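Local coordinates for protein Exo-1,3/1,4-beta-glucanase (Pseudoalteromonas sp., PDB 3RRX) that acts as an exo-1,3/1,4-beta-glucanase that hydrolyses beta-linked glucans, and probably has beta-glucosidase activity, at residues G48-E53 / D87-A92; Q54-G59 / A93-L98. The protein carries 1 engineered substitution. All coordinates share one frame; numbering follows the deposited sequence. Where two conformers were deposited one is given.

Contact 1 (G48-E53 / D87-A92)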
ATOM      1  N   GLY A  48      16.014  13.143   4.180  1.00 18.60           N
ATOM      2  CA  GLY A  48      15.759  14.559   4.373  1.00 21.48           C
ATOM      3  C   GLY A  48      16.610  15.145   5.493  1.00 25.73           C
ATOM      4  O   GLY A  48      16.727  16.361   5.619  1.00 23.90           O
ATOM      5  N   TYR A  49      17.218  14.283   6.304  1.00 18.80           N
ATOM      6  CA  TYR A  49      17.954  14.745   7.478  1.00 19.56           C
ATOM      7  C   TYR A  49      19.381  14.219   7.544  1.00 24.15           C
ATOM      8  O   TYR A  49      20.180  14.671   8.361  1.00 30.36           O
ATOM      9  CB  TYR A  49      17.210  14.323   8.752  1.00 18.50           C
ATOM     10  CG  TYR A  49      15.783  14.802   8.795  1.00 21.02           C
ATOM     11  CD1 TYR A  49      15.478  16.087   9.226  1.00 22.25           C
ATOM     12  CD2 TYR A  49      14.736  13.972   8.403  1.00 19.34           C
ATOM     13  CE1 TYR A  49      14.168  16.535   9.265  1.00 23.96           C
ATOM     14  CE2 TYR A  49      13.422  14.410   8.442  1.00 21.32           C
ATOM     15  CZ  TYR A  49      13.148  15.695   8.873  1.00 25.95           C
ATOM     16  OH  TYR A  49      11.850  16.145   8.917  1.00 27.17           O
ATOM     17  N   LEU A  50      19.694  13.244   6.704  1.00 22.93           N
ATOM     18  CA  LEU A  50      20.977  12.567   6.770  1.00 21.35           C
ATOM     19  C   LEU A  50      21.994  13.179   5.809  1.00 25.76           C
ATOM     20  O   LEU A  50      21.640  13.553   4.694  1.00 22.99           O
ATOM     21  CB  LEU A  50      20.772  11.091   6.425  1.00 21.39           C
ATOM     22  CG  LEU A  50      22.008  10.208   6.312  1.00 23.74           C
ATOM     23  CD1 LEU A  50      22.617   9.983   7.685  1.00 21.20           C
ATOM     24  CD2 LEU A  50      21.635   8.884   5.656  1.00 20.93           C
ATOM     25  N   THR A  51      23.255  13.276   6.233  1.00 21.40           N
ATOM     26  CA  THR A  51      24.326  13.657   5.317  1.00 24.19           C
ATOM     27  C   THR A  51      25.229  12.461   5.044  1.00 25.88           C
ATOM     28  O   THR A  51      25.275  11.506   5.824  1.00 22.49           O
ATOM     29  CB  THR A  51      25.207  14.811   5.868  1.00 24.74           C
ATOM     30  OG1 THR A  51      25.917  14.363   7.028  1.00 26.24           O
ATOM     31  CG2 THR A  51      24.364  16.022   6.226  1.00 25.90           C
ATOM     32  N   VAL A  52      25.948  12.517   3.928  1.00 22.86           N
ATOM     33  CA  VAL A  52      26.952  11.511   3.618  1.00 22.68           C
ATOM     34  C   VAL A  52      28.006  11.467   4.729  1.00 24.60           C
ATOM     35  O   VAL A  52      28.470  10.390   5.124  1.00 23.10           O
ATOM     36  CB  VAL A  52      27.619  11.810   2.257  1.00 29.56           C
ATOM     37  CG1 VAL A  52      28.681  10.779   1.933  1.00 25.87           C
ATOM     38  CG2 VAL A  52      26.566  11.863   1.158  1.00 26.57           C
ATOM     39  N   GLU A  53      28.374  12.632   5.253  1.00 22.00           N
ATOM     40  CA  GLU A  53      29.383  12.679   6.312  1.00 23.98           C
ATOM     41  C   GLU A  53      28.920  11.905   7.549  1.00 21.68           C
ATOM     42  O   GLU A  53      29.723  11.261   8.235  1.00 22.42           O
ATOM     43  CB  GLU A  53      29.707  14.127   6.693  1.00 30.01           C
ATOM     44  CG  GLU A  53      30.832  14.275   7.714  0.50 29.52           C
ATOM     45  CD  GLU A  53      31.237  15.727   7.939  0.50 44.90           C
ATOM     46  OE1 GLU A  53      30.447  16.632   7.594  0.50 43.49           O
ATOM     47  OE2 GLU A  53      32.352  15.963   8.456  0.50 47.34           O
ATOM     48  N   ASP A  87      25.297   5.276  -4.517  1.00 18.27           N
ATOM     49  CA  ASP A  87      26.738   4.990  -4.491  1.00 20.27           C
ATOM     50  C   ASP A  87      27.427   5.743  -3.356  1.00 17.23           C
ATOM     51  O   ASP A  87      28.265   5.184  -2.659  1.00 22.43           O
ATOM     52  CB  ASP A  87      27.420   5.364  -5.825  1.00 19.99           C
ATOM     53  CG  ASP A  87      27.238   4.309  -6.909  1.00 24.53           C
ATOM     54  OD1 ASP A  87      26.633   3.250  -6.631  1.00 17.59           O
ATOM     55  OD2 ASP A  87      27.710   4.543  -8.054  1.00 21.60           O
ATOM     56  N   GLU A  88      27.100   7.021  -3.191  1.00 17.66           N
ATOM     57  CA  GLU A  88      27.764   7.824  -2.169  1.00 21.08           C
ATOM     58  C   GLU A  88      27.540   7.238  -0.786  1.00 19.63           C
ATOM     59  O   GLU A  88      28.482   7.062  -0.019  1.00 19.78           O
ATOM     60  CB  GLU A  88      27.273   9.270  -2.190  1.00 18.26           C
ATOM     61  CG  GLU A  88      27.892  10.122  -3.282  1.00 29.00           C
ATOM     62  CD  GLU A  88      27.823  11.601  -2.942  1.00 35.25           C
ATOM     63  OE1 GLU A  88      28.806  12.130  -2.378  1.00 36.66           O
ATOM     64  OE2 GLU A  88      26.777  12.224  -3.217  1.00 33.55           O
ATOM     65  N   MET A  89      26.285   6.941  -0.469  1.00 20.92           N
ATOM     66  CA  MET A  89      25.960   6.332   0.815  1.00 18.00           C
ATOM     67  C   MET A  89      26.599   4.957   0.973  1.00 19.78           C
ATOM     68  O   MET A  89      27.113   4.619   2.039  1.00 22.53           O
ATOM     69  CB  MET A  89      24.445   6.247   0.987  1.00 16.79           C
ATOM     70  CG  MET A  89      23.797   7.598   1.193  1.00 19.42           C
ATOM     71  SD  MET A  89      24.408   8.368   2.704  1.00 24.46           S
ATOM     72  CE  MET A  89      23.504   9.911   2.702  1.00 22.09           C
ATOM     73  N   TYR A  90      26.564   4.160  -0.085  1.00 17.88           N
ATOM     74  CA  TYR A  90      27.185   2.844  -0.056  1.00 18.22           C
ATOM     75  C   TYR A  90      28.685   2.949   0.260  1.00 23.20           C
ATOM     76  O   TYR A  90      29.206   2.215   1.104  1.00 21.23           O
ATOM     77  CB  TYR A  90      26.951   2.123  -1.390  1.00 18.54           C
ATOM     78  CG  TYR A  90      27.738   0.844  -1.544  1.00 18.53           C
ATOM     79  CD1 TYR A  90      27.179  -0.392  -1.218  1.00 22.09           C
ATOM     80  CD2 TYR A  90      29.038   0.868  -2.018  1.00 19.99           C
ATOM     81  CE1 TYR A  90      27.906  -1.567  -1.369  1.00 18.56           C
ATOM     82  CE2 TYR A  90      29.767  -0.290  -2.170  1.00 23.94           C
ATOM     83  CZ  TYR A  90      29.197  -1.506  -1.836  1.00 24.82           C
ATOM     84  OH  TYR A  90      29.935  -2.659  -1.992  1.00 32.61           O
ATOM     85  N   LEU A  91      29.372   3.870  -0.412  1.00 19.20           N
ATOM     86  CA  LEU A  91      30.817   4.029  -0.221  1.00 21.89           C
ATOM     87  C   LEU A  91      31.173   4.621   1.147  1.00 22.35           C
ATOM     88  O   LEU A  91      32.183   4.245   1.755  1.00 27.15           O
ATOM     89  CB  LEU A  91      31.419   4.875  -1.344  1.00 20.92           C
ATOM     90  CG  LEU A  91      31.325   4.238  -2.732  1.00 20.20           C
ATOM     91  CD1 LEU A  91      31.726   5.244  -3.827  1.00 25.05           C
ATOM     92  CD2 LEU A  91      32.169   2.983  -2.804  1.00 25.10           C
ATOM     93  N   ALA A  92      30.346   5.539   1.627  1.00 21.28           N
ATOM     94  CA  ALA A  92      30.537   6.102   2.958  1.00 22.57           C
ATOM     95  C   ALA A  92      30.420   5.005   4.015  1.00 25.58           C
ATOM     96  O   ALA A  92      31.197   4.965   4.977  1.00 23.16           O
ATOM     97  CB  ALA A  92      29.526   7.207   3.212  1.00 20.15           C
TER
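Leu50 and Met89 meet tip to tip, Leu50 CD2 lying 3.6 Å from Met89 CE, and this methyl is the hub of the contact. The same methyl also touches the backbone at the start of helix 52-58, with Met89 CE 3.8 Å from Val52 N. Val52 CG2 closes in from another side, 3.9 Å from Met89 CE. The bend at the second torsion of Met89 (chi2 -62°) turns the thioether toward the other segment, where Met89 SD passes 4.1 Å from Val52 CA.

Val52 divides its two methyls between neighbours. CG1, anti to the backbone N (chi1 179°), faces the helix 79-94 surface and rests 3.9 Å from Ala92 CB. CG2 takes the position beside its own N and looks to Met89 and, at the outer margin, to Glu88, whose OE1 is 4.2 Å from Val52 CG2. The Glu88 chain crosses Val52 at about a right angle; its other oxygen, OE2, is hydrogen-bonded to Tyr72 OH.

Behind these residues, Thr51 is the N-cap of helix 52-58: its OG1 caps the N of Gln54 and its own N bonds to Gln54 OE1, a capping box that fixes where Val52 begins the helix. Met55 packs on Leu50, Met89 and Ala92, while Tyr63 of strand 62-65 and Phe326 of helix 326-338 continue the apolar surroundings of Leu50.

No hydrogen bond crosses between 48-53 and 87-92. The two pieces of the glycosyl hydrolase family 3 N-terminal domain are held here by dispersion and fit of shape, with the buried thioether making no polar demand and the carboxylate of Glu88 kept to the margin.

Contact 2 (Q54-G59 / A93-L98). With NA (sodium ion), chain C.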
ATOM      1  N   GLN A  54      27.626  11.969   7.844  1.00 21.95           N
ATOM      2  CA  GLN A  54      27.101  11.249   9.006  1.00 20.68           C
ATOM      3  C   GLN A  54      27.126   9.746   8.757  1.00 20.72           C
ATOM      4  O   GLN A  54      27.344   8.960   9.682  1.00 21.72           O
ATOM      5  CB  GLN A  54      25.687  11.712   9.353  1.00 19.25           C
ATOM      6  CG  GLN A  54      25.620  13.051  10.091  1.00 20.65           C
ATOM      7  CD  GLN A  54      24.206  13.583  10.185  1.00 26.88           C
ATOM      8  OE1 GLN A  54      23.451  13.541   9.214  1.00 23.25           O
ATOM      9  NE2 GLN A  54      23.831  14.070  11.363  1.00 30.31           N
ATOM     10  N   MET A  55      26.894   9.340   7.510  1.00 18.56           N
ATOM     11  CA  MET A  55      26.971   7.923   7.171  1.00 20.11           C
ATOM     12  C   MET A  55      28.407   7.415   7.308  1.00 19.74           C
ATOM     13  O   MET A  55      28.650   6.297   7.770  1.00 21.09           O
ATOM     14  CB  MET A  55      26.441   7.653   5.761  1.00 18.04           C
ATOM     15  CG  MET A  55      26.547   6.175   5.364  1.00 18.19           C
ATOM     16  SD  MET A  55      25.534   5.062   6.398  1.00 19.55           S
ATOM     17  CE  MET A  55      23.877   5.478   5.882  1.00 17.96           C
ATOM     18  N   ARG A  56      29.365   8.242   6.907  1.00 18.33           N
ATOM     19  CA  ARG A  56      30.768   7.872   7.042  0.50 21.64           C
ATOM     20  C   ARG A  56      31.135   7.739   8.519  1.00 21.25           C
ATOM     21  O   ARG A  56      31.830   6.804   8.917  1.00 23.50           O
ATOM     22  CB  ARG A  56      31.670   8.906   6.357  0.50 23.82           C
ATOM     23  CG  ARG A  56      33.136   8.491   6.254  0.50 26.96           C
ATOM     24  CD  ARG A  56      33.930   9.532   5.475  0.50 27.92           C
ATOM     25  NE  ARG A  56      33.187   9.951   4.293  0.50 29.74           N
ATOM     26  CZ  ARG A  56      33.274   9.357   3.107  0.50 27.46           C
ATOM     27  NH1 ARG A  56      34.094   8.327   2.931  0.50 26.16           N
ATOM     28  NH2 ARG A  56      32.546   9.804   2.097  0.50 25.00           N
ATOM     29  N   LYS A  57      30.646   8.668   9.330  1.00 21.58           N
ATOM     30  CA  LYS A  57      30.970   8.698  10.752  1.00 21.69           C
ATOM     31  C   LYS A  57      30.378   7.526  11.543  1.00 23.89           C
ATOM     32  O   LYS A  57      31.038   6.969  12.421  1.00 23.21           O
ATOM     33  CB  LYS A  57      30.500  10.023  11.358  1.00 23.16           C
ATOM     34  CG  LYS A  57      30.857  10.191  12.825  1.00 28.50           C
ATOM     35  CD  LYS A  57      30.488  11.573  13.332  1.00 30.07           C
ATOM     36  CE  LYS A  57      30.819  11.713  14.818  1.00 37.65           C
ATOM     37  NZ  LYS A  57      30.418  13.041  15.366  1.00 42.80           N
ATOM     38  N   TYR A  58      29.139   7.156  11.224  1.00 20.53           N
ATOM     39  CA  TYR A  58      28.384   6.188  12.028  1.00 20.41           C
ATOM     40  C   TYR A  58      28.168   4.825  11.373  1.00 20.68           C
ATOM     41  O   TYR A  58      28.057   3.819  12.067  1.00 20.82           O
ATOM     42  CB  TYR A  58      27.029   6.778  12.405  1.00 22.04           C
ATOM     43  CG  TYR A  58      27.125   7.967  13.329  1.00 21.06           C
ATOM     44  CD1 TYR A  58      27.484   7.800  14.662  1.00 28.08           C
ATOM     45  CD2 TYR A  58      26.866   9.251  12.874  1.00 19.65           C
ATOM     46  CE1 TYR A  58      27.575   8.882  15.518  1.00 26.71           C
ATOM     47  CE2 TYR A  58      26.949  10.343  13.723  1.00 24.43           C
ATOM     48  CZ  TYR A  58      27.307  10.147  15.048  1.00 28.13           C
ATOM     49  OH  TYR A  58      27.398  11.214  15.910  1.00 25.99           O
ATOM     50  N   GLY A  59      28.085   4.786  10.046  1.00 20.22           N
ATOM     51  CA  GLY A  59      27.896   3.522   9.350  1.00 18.28           C
ATOM     52  C   GLY A  59      26.539   2.884   9.640  1.00 19.30           C
ATOM     53  O   GLY A  59      26.443   1.675   9.838  1.00 18.89           O
ATOM     54  N   ALA A  93      29.454   4.107   3.828  1.00 23.51           N
ATOM     55  CA  ALA A  93      29.276   2.977   4.738  1.00 24.35           C
ATOM     56  C   ALA A  93      30.420   1.976   4.621  1.00 25.93           C
ATOM     57  O   ALA A  93      30.773   1.330   5.594  1.00 24.30           O
ATOM     58  CB  ALA A  93      27.931   2.280   4.492  1.00 19.50           C
ATOM     59  N   MET A  94      30.988   1.820   3.431  1.00 25.77           N
ATOM     60  CA  MET A  94      32.075   0.863   3.257  1.00 25.25           C
ATOM     61  C   MET A  94      33.425   1.457   3.664  1.00 28.07           C
ATOM     62  O   MET A  94      34.428   0.756   3.712  1.00 31.48           O
ATOM     63  CB  MET A  94      32.131   0.344   1.819  1.00 25.22           C
ATOM     64  CG  MET A  94      31.025  -0.638   1.483  1.00 25.75           C
ATOM     65  SD  MET A  94      31.093  -2.066   2.562  1.00 34.02           S
ATOM     66  CE  MET A  94      32.380  -3.037   1.780  1.00 35.71           C
ATOM     67  N   ASP A  95      33.444   2.750   3.951  1.00 24.74           N
ATOM     68  CA  ASP A  95      34.643   3.394   4.464  1.00 27.19           C
ATOM     69  C   ASP A  95      34.770   3.103   5.960  1.00 30.81           C
ATOM     70  O   ASP A  95      33.950   3.563   6.749  1.00 28.43           O
ATOM     71  CB  ASP A  95      34.547   4.902   4.238  1.00 29.85           C
ATOM     72  CG  ASP A  95      35.811   5.638   4.643  1.00 32.51           C
ATOM     73  OD1 ASP A  95      36.725   4.993   5.206  1.00 30.82           O
ATOM     74  OD2 ASP A  95      35.879   6.865   4.405  1.00 27.97           O
ATOM     75  N   SER A  96      35.786   2.340   6.362  1.00 28.82           N
ATOM     76  CA  SER A  96      35.906   1.963   7.774  1.00 28.35           C
ATOM     77  C   SER A  96      36.576   3.037   8.630  1.00 34.35           C
ATOM     78  O   SER A  96      36.760   2.861   9.834  1.00 32.70           O
ATOM     79  CB  SER A  96      36.625   0.624   7.936  1.00 31.97           C
ATOM     80  OG  SER A  96      37.953   0.709   7.460  1.00 31.13           O
ATOM     81  N   THR A  97      36.943   4.150   8.007  1.00 30.71           N
ATOM     82  CA  THR A  97      37.460   5.289   8.749  1.00 31.16           C
ATOM     83  C   THR A  97      36.381   5.820   9.689  1.00 34.58           C
ATOM     84  O   THR A  97      35.195   5.748   9.379  1.00 37.97           O
ATOM     85  CB  THR A  97      37.910   6.411   7.797  1.00 38.93           C
ATOM     86  OG1 THR A  97      38.946   5.920   6.938  1.00 37.47           O
ATOM     87  CG2 THR A  97      38.436   7.604   8.584  1.00 41.54           C
ATOM     88  N   LEU A  98      36.791   6.341  10.840  1.00 34.82           N
ATOM     89  CA  LEU A  98      35.866   6.938  11.803  1.00 35.82           C
ATOM     90  C   LEU A  98      35.111   5.913  12.667  1.00 35.31           C
ATOM     91  O   LEU A  98      35.170   5.983  13.893  1.00 33.93           O
ATOM     92  CB  LEU A  98      34.887   7.910  11.119  1.00 31.47           C
ATOM     93  CG  LEU A  98      35.493   8.990  10.215  1.00 36.37           C
ATOM     94  CD1 LEU A  98      34.435  10.005   9.790  1.00 32.44           C
ATOM     95  CD2 LEU A  98      36.662   9.696  10.893  1.00 34.39           C
TER
HETATM   96 NA    NA C 902      31.467   1.777   8.110  1.00 24.21          NA
HETATM   97  O   HOH W   1      30.956   4.422   7.766  1.00 23.19           O
HETATM   98  O   HOH W   2      29.207   0.044   8.231  1.00 29.98           O
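The contact includes part of a sodium site, where helix 79-94 runs out and Ala93 packs against Met55 (Ala93 CB to Met55 SD 4.1 Å). Ala93 O binds the sodium ion at 2.6 Å, alongside two waters, Asp99 OD2 and Ile101 O. One of those waters also donates to Arg56 O, 2.8 Å from the water oxygen, so helix 52-58 joins the metal's second shell.

In the conformer given here, one of two for Arg56, a bend at the third torsion (chi3 -44°) turns the guanidinium toward Asp95, and NH1 reaches Asp95 OD2 in a 2.7 Å salt bridge, doubtful for the other copy. The oxygen lies in the guanidinium plane and offers its anti lone pair, yet the two planes are turned 66° apart. Asp95 OD1 accepts from Thr97 N at 2.9 Å, an Asx turn, and from Thr97 OG1 at 3.0 Å. With an alanine at Asp95, the guanidinium is likely to lose its mate and Thr97 N and OG1 the acceptor that closes the turn. Further along, Leu98 CD1 sits 3.8 Å from Lys57 CA.

OD2 thus serves Arg56 while OD1 takes both donors of Thr97; in this conformer the arginine's charge probably steadies the carboxylate.

In the fold
From the N terminus the chain passes through 48-53 and 54-59, which together hold helix 52-58, then enters the barrel wall as strand 62-65. Helix 79-94 carries 87-92, and its last turn and the following loop form 93-98. Contact 1 closes the loop from the first of these segments to the third, and contact 2 the loop from the second to the fourth, so the loops cross rather than nest. The centres of the two contacts are about 9 Å apart, and both tie the same two helices. Helix 52-58 precedes strand 62-65 and helix 79-94 follows it, leading on to strand 106-110, so the contacts pack two successive helices of the (alpha/beta)8 barrel side by side.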